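Side-chain contacts in enoyl-CoA hydratase (Geobacillus kaustophilus, PDB 2PPY), which probably catalyses the hydration of enoyl-CoA thioesters, a step in the beta-oxidation of fatty acids: residues A[32-37]-A[87-92]; A[72-75]-A[81-84]. One frame throughout, in Å; residues are numbered along the deposited sequence.

Contact 1: residues A[32-37]-A[87-92]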
loop_
_atom_site.group_PDB
_atom_site.type_symbol
_atom_site.label_atom_id
_atom_site.label_comp_id
_atom_site.label_asym_id
_atom_site.label_seq_id
_atom_site.Cartn_x
_atom_site.Cartn_y
_atom_site.Cartn_z
ATOM N N TYR A 32 30.203 -15.751 2.778
ATOM C CA TYR A 32 29.887 -16.071 1.388
ATOM C C TYR A 32 30.294 -15.079 0.311
ATOM O O TYR A 32 30.673 -13.942 0.593
ATOM C CB TYR A 32 28.384 -16.325 1.264
ATOM C CG TYR A 32 27.540 -15.122 1.631
ATOM C CD1 TYR A 32 26.982 -14.991 2.904
ATOM C CD2 TYR A 32 27.319 -14.100 0.708
ATOM C CE1 TYR A 32 26.219 -13.865 3.245
ATOM C CE2 TYR A 32 26.564 -12.973 1.040
ATOM C CZ TYR A 32 26.019 -12.863 2.306
ATOM O OH TYR A 32 25.290 -11.745 2.627
ATOM N N ASP A 33 30.194 -15.540 -0.934
ATOM C CA ASP A 33 30.496 -14.736 -2.116
ATOM C C ASP A 33 29.346 -14.936 -3.104
ATOM O O ASP A 33 28.309 -15.491 -2.744
ATOM C CB ASP A 33 31.812 -15.177 -2.764
ATOM C CG ASP A 33 31.843 -16.661 -3.076
ATOM O OD1 ASP A 33 30.765 -17.272 -3.242
ATOM O OD2 ASP A 33 32.954 -17.219 -3.169
ATOM N N LEU A 34 29.528 -14.504 -4.347
ATOM C CA LEU A 34 28.475 -14.644 -5.347
ATOM C C LEU A 34 28.200 -16.100 -5.686
ATOM O O LEU A 34 27.048 -16.505 -5.811
ATOM C CB LEU A 34 28.832 -13.874 -6.628
ATOM C CG LEU A 34 27.823 -13.989 -7.783
ATOM C CD1 LEU A 34 26.427 -13.614 -7.293
ATOM C CD2 LEU A 34 28.245 -13.087 -8.935
ATOM N N GLU A 35 29.260 -16.888 -5.835
ATOM C CA GLU A 35 29.111 -18.294 -6.171
ATOM C C GLU A 35 28.265 -19.043 -5.136
ATOM O O GLU A 35 27.495 -19.938 -5.489
ATOM C CB GLU A 35 30.491 -18.946 -6.307
ATOM C CG GLU A 35 30.474 -20.317 -6.953
ATOM C CD GLU A 35 29.839 -20.311 -8.333
ATOM O OE1 GLU A 35 30.257 -19.494 -9.185
ATOM O OE2 GLU A 35 28.923 -21.131 -8.565
ATOM N N PHE A 36 28.402 -18.686 -3.862
ATOM C CA PHE A 36 27.609 -19.351 -2.836
ATOM C C PHE A 36 26.128 -19.143 -3.106
ATOM O O PHE A 36 25.349 -20.095 -3.112
ATOM C CB PHE A 36 27.906 -18.809 -1.437
ATOM C CG PHE A 36 26.831 -19.148 -0.435
ATOM C CD1 PHE A 36 26.620 -20.467 -0.043
ATOM C CD2 PHE A 36 25.987 -18.159 0.065
ATOM C CE1 PHE A 36 25.572 -20.802 0.825
ATOM C CE2 PHE A 36 24.936 -18.483 0.933
ATOM C CZ PHE A 36 24.732 -19.806 1.315
ATOM N N TYR A 37 25.743 -17.885 -3.313
ATOM C CA TYR A 37 24.346 -17.563 -3.571
ATOM C C TYR A 37 23.827 -18.171 -4.858
ATOM O O TYR A 37 22.638 -18.473 -4.968
ATOM C CB TYR A 37 24.138 -16.049 -3.554
ATOM C CG TYR A 37 23.524 -15.581 -2.250
ATOM C CD1 TYR A 37 22.183 -15.843 -1.961
ATOM C CD2 TYR A 37 24.293 -14.936 -1.279
ATOM C CE1 TYR A 37 21.621 -15.474 -0.739
ATOM C CE2 TYR A 37 23.740 -14.564 -0.051
ATOM C CZ TYR A 37 22.402 -14.836 0.211
ATOM O OH TYR A 37 21.843 -14.465 1.413
ATOM N N CYS A 87 24.549 -7.638 -4.726
ATOM C CA CYS A 87 23.510 -7.462 -3.718
ATOM C C CYS A 87 22.115 -7.740 -4.264
ATOM O O CYS A 87 21.316 -8.401 -3.609
ATOM C CB CYS A 87 23.576 -6.047 -3.136
ATOM S SG CYS A 87 25.062 -5.754 -2.119
ATOM N N LEU A 88 21.828 -7.245 -5.465
ATOM C CA LEU A 88 20.524 -7.457 -6.083
ATOM C C LEU A 88 20.235 -8.946 -6.239
ATOM O O LEU A 88 19.146 -9.404 -5.905
ATOM C CB LEU A 88 20.452 -6.770 -7.452
ATOM C CG LEU A 88 19.137 -6.904 -8.230
ATOM C CD1 LEU A 88 17.941 -6.529 -7.345
ATOM C CD2 LEU A 88 19.192 -5.992 -9.459
ATOM N N PHE A 89 21.211 -9.701 -6.731
ATOM C CA PHE A 89 21.025 -11.141 -6.913
ATOM C C PHE A 89 20.785 -11.865 -5.588
ATOM O O PHE A 89 19.939 -12.758 -5.502
ATOM C CB PHE A 89 22.237 -11.771 -7.602
ATOM C CG PHE A 89 22.078 -13.242 -7.856
ATOM C CD1 PHE A 89 21.260 -13.696 -8.884
ATOM C CD2 PHE A 89 22.694 -14.173 -7.030
ATOM C CE1 PHE A 89 21.054 -15.061 -9.081
ATOM C CE2 PHE A 89 22.495 -15.539 -7.218
ATOM C CZ PHE A 89 21.673 -15.984 -8.245
ATOM N N CYS A 90 21.543 -11.497 -4.561
ATOM C CA CYS A 90 21.379 -12.121 -3.252
ATOM C C CYS A 90 19.975 -11.852 -2.711
ATOM O O CYS A 90 19.321 -12.755 -2.191
ATOM C CB CYS A 90 22.418 -11.581 -2.268
ATOM S SG CYS A 90 24.122 -12.012 -2.682
ATOM N N ASN A 91 19.522 -10.607 -2.836
ATOM C CA ASN A 91 18.197 -10.228 -2.364
ATOM C C ASN A 91 17.096 -10.994 -3.091
ATOM O O ASN A 91 16.188 -11.536 -2.460
ATOM C CB ASN A 91 17.980 -8.719 -2.524
ATOM C CG ASN A 91 18.566 -7.922 -1.377
ATOM O OD1 ASN A 91 18.292 -8.209 -0.214
ATOM N ND2 ASN A 91 19.366 -6.908 -1.696
ATOM N N GLU A 92 17.179 -11.046 -4.416
ATOM C CA GLU A 92 16.181 -11.763 -5.200
ATOM C C GLU A 92 16.179 -13.239 -4.817
ATOM O O GLU A 92 15.134 -13.891 -4.818
ATOM C CB GLU A 92 16.463 -11.597 -6.698
ATOM C CG GLU A 92 16.402 -10.141 -7.157
ATOM C CD GLU A 92 16.593 -9.975 -8.655
ATOM O OE1 GLU A 92 17.404 -10.724 -9.234
ATOM O OE2 GLU A 92 15.944 -9.081 -9.246
#
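Cys90 lies against one face of the Tyr37 ring. Its CB sits over the ring centre, 8° off the normal, in a CH-pi contact. Its SG, beside the backbone N (chi1 -66°), slants in toward the rim. There Cys90 SG comes within 3.2 Å of Tyr37 CD2, a tight sulfur-aromatic contact. Tyr37 has an unusual first torsion, chi1 -102°, away from the staggered positions. This turn sets a ring face against Cys90 of helix 80-99. The opposite face of the ring meets Phe36 CE2, and its CE2 edge lies over one face of the Tyr32 ring, toward that ring's rim. With an alanine in place of Tyr37, Cys90 would probably lose its aromatic partner and a gap would open between the two helices. Phe89 turns its edge to the Tyr37 carbonyl, with Phe89 CE2 3.7 Å from Tyr37 O. Leu34 crosses Phe89 at about a right angle, Leu34 CD1 lying 3.8 Å from Phe89 CD2. Asp33 N-caps the helix of Leu34 and Tyr37: its OD1 accepts from Phe36 N at 2.8 Å. The contact joins helices 34-48 and 80-99, which link successive parallel strands 19-24, 55-60 and 103-108. Met119 of helix 115-121 also packs on Tyr37.

Contact 2: residues A[72-75]-A[81-84]; sequences INFL and RFKT
Phe74 lays the CE1-CZ side of its ring against the ring edge of Phe82. In the crotonase fold, the short helix 72-75 leads through a loop into helix 80-99. In this family the loop ahead of such a short helix commonly supplies a backbone NH of the oxyanion hole, so the contact probably lies next to that region. The two side chains cross at about a right angle. Phe82 CE2 is 3.8 Å from Phe74 CZ, and Phe74 CE1 lies in the plane of the Phe82 ring at its edge. Seen from Phe74 the approach is oblique. In both residues CG is anti to the backbone N (chi1 175° in Phe74, 176° in Phe82), which brings the ring ends together. No hydrogen bond joins the segments.

The second pair is Leu75 with Lys83. Lys83 is fully extended beyond CG and crosses the Leu75 side chain nearly at right angles. Leu75 CD2 is 4.1 Å from Lys83 CE. Leu75 is poorly ordered, so its exact position deserves caution. Asp71 OD1 accepts from Phe74 N at the start of the short helix. Phe82 also meets the ring of Phe49 of the second subunit, with the planes at about 60°. Phe242 of the third subunit packs on Lys83. The lysine meets the short helix mainly through its methylene chain: Lys83 CE stands 3.4 Å from Leu75 O.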
loop_
_atom_site.group_PDB
_atom_site.type_symbol
_atom_site.label_atom_id
_atom_site.label_comp_id
_atom_site.label_asym_id
_atom_site.label_seq_id
_atom_site.Cartn_x
_atom_site.Cartn_y
_atom_site.Cartn_z
ATOM N N ILE A 72 34.274 -10.152 3.405
ATOM C CA ILE A 72 34.798 -8.801 3.221
ATOM C C ILE A 72 35.894 -8.727 2.167
ATOM O O ILE A 72 36.031 -7.712 1.483
ATOM C CB ILE A 72 35.346 -8.234 4.541
ATOM C CG1 ILE A 72 34.268 -8.307 5.628
ATOM C CG2 ILE A 72 35.804 -6.796 4.336
ATOM C CD1 ILE A 72 32.985 -7.587 5.280
ATOM N N ASN A 73 36.679 -9.794 2.043
ATOM C CA ASN A 73 37.747 -9.837 1.048
ATOM C C ASN A 73 37.121 -9.836 -0.336
ATOM O O ASN A 73 37.545 -9.096 -1.224
ATOM C CB ASN A 73 38.605 -11.094 1.219
ATOM C CG ASN A 73 39.553 -10.997 2.396
ATOM O OD1 ASN A 73 40.363 -10.071 2.481
ATOM N ND2 ASN A 73 39.462 -11.956 3.312
ATOM N N PHE A 74 36.106 -10.672 -0.515
ATOM C CA PHE A 74 35.418 -10.744 -1.792
ATOM C C PHE A 74 34.613 -9.469 -1.993
ATOM O O PHE A 74 34.700 -8.829 -3.040
ATOM C CB PHE A 74 34.493 -11.964 -1.836
ATOM C CG PHE A 74 33.664 -12.046 -3.084
ATOM C CD1 PHE A 74 32.452 -11.366 -3.178
ATOM C CD2 PHE A 74 34.108 -12.772 -4.185
ATOM C CE1 PHE A 74 31.696 -11.405 -4.349
ATOM C CE2 PHE A 74 33.360 -12.817 -5.361
ATOM C CZ PHE A 74 32.151 -12.131 -5.441
ATOM N N LEU A 75 33.833 -9.104 -0.979
ATOM C CA LEU A 75 33.000 -7.906 -1.027
ATOM C C LEU A 75 33.816 -6.741 -1.567
ATOM O O LEU A 75 33.474 -6.167 -2.600
ATOM C CB LEU A 75 32.463 -7.584 0.373
ATOM C CG LEU A 75 31.399 -6.493 0.544
ATOM C CD1 LEU A 75 30.780 -6.616 1.928
ATOM C CD2 LEU A 75 32.011 -5.112 0.352
ATOM N N ARG A 81 29.550 -1.081 -9.120
ATOM C CA ARG A 81 28.474 -1.595 -9.954
ATOM C C ARG A 81 28.361 -3.106 -9.837
ATOM O O ARG A 81 27.283 -3.666 -10.013
ATOM C CB ARG A 81 28.668 -1.170 -11.410
ATOM C CG ARG A 81 28.293 0.284 -11.647
ATOM C CD ARG A 81 28.398 0.677 -13.108
ATOM N NE ARG A 81 29.777 0.668 -13.585
ATOM C CZ ARG A 81 30.161 1.153 -14.762
ATOM N NH1 ARG A 81 29.268 1.689 -15.586
ATOM N NH2 ARG A 81 31.439 1.113 -15.110
ATOM N N PHE A 82 29.476 -3.766 -9.534
ATOM C CA PHE A 82 29.455 -5.212 -9.361
ATOM C C PHE A 82 28.793 -5.496 -8.013
ATOM O O PHE A 82 28.039 -6.455 -7.875
ATOM C CB PHE A 82 30.869 -5.796 -9.354
ATOM C CG PHE A 82 30.903 -7.277 -9.076
ATOM C CD1 PHE A 82 30.728 -8.197 -10.105
ATOM C CD2 PHE A 82 31.042 -7.752 -7.774
ATOM C CE1 PHE A 82 30.688 -9.565 -9.842
ATOM C CE2 PHE A 82 31.002 -9.113 -7.501
ATOM C CZ PHE A 82 30.824 -10.023 -8.537
ATOM N N LYS A 83 29.086 -4.656 -7.022
ATOM C CA LYS A 83 28.513 -4.809 -5.683
ATOM C C LYS A 83 26.999 -4.651 -5.746
ATOM O O LYS A 83 26.255 -5.359 -5.067
ATOM C CB LYS A 83 29.085 -3.759 -4.729
ATOM C CG LYS A 83 30.566 -3.916 -4.413
ATOM C CD LYS A 83 31.028 -2.845 -3.439
ATOM C CE LYS A 83 32.491 -3.002 -3.089
ATOM N NZ LYS A 83 32.938 -1.966 -2.115
ATOM N N THR A 84 26.556 -3.706 -6.569
ATOM C CA THR A 84 25.139 -3.443 -6.748
ATOM C C THR A 84 24.455 -4.684 -7.303
ATOM O O THR A 84 23.409 -5.094 -6.809
ATOM C CB THR A 84 24.915 -2.264 -7.725
ATOM O OG1 THR A 84 25.442 -1.063 -7.150
ATOM C CG2 THR A 84 23.430 -2.084 -8.023
#

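Overall arrangement
Contacts 1 and 2 have centres about 10 Å apart and share helix 80-99. Along the chain, contact 2 is nested inside the loop that contact 1 closes. The two touch directly. Asp33 CB packs on Phe74 CD2 at 3.6 Å, and Leu34 CD2 reaches Phe82 CZ at 4.0 Å. Leu34 thus belongs to both clusters, packing on Phe89 in one and on the two phenylalanines in the other. Contact 1 is the deeper, its centre about 15 Å from the centre of the chain against about 24 Å for contact 2. Both touch the third subunit. A bound PEG, probably from the crystallisation liquor, lies about 4 Å from the Phe89 side chain.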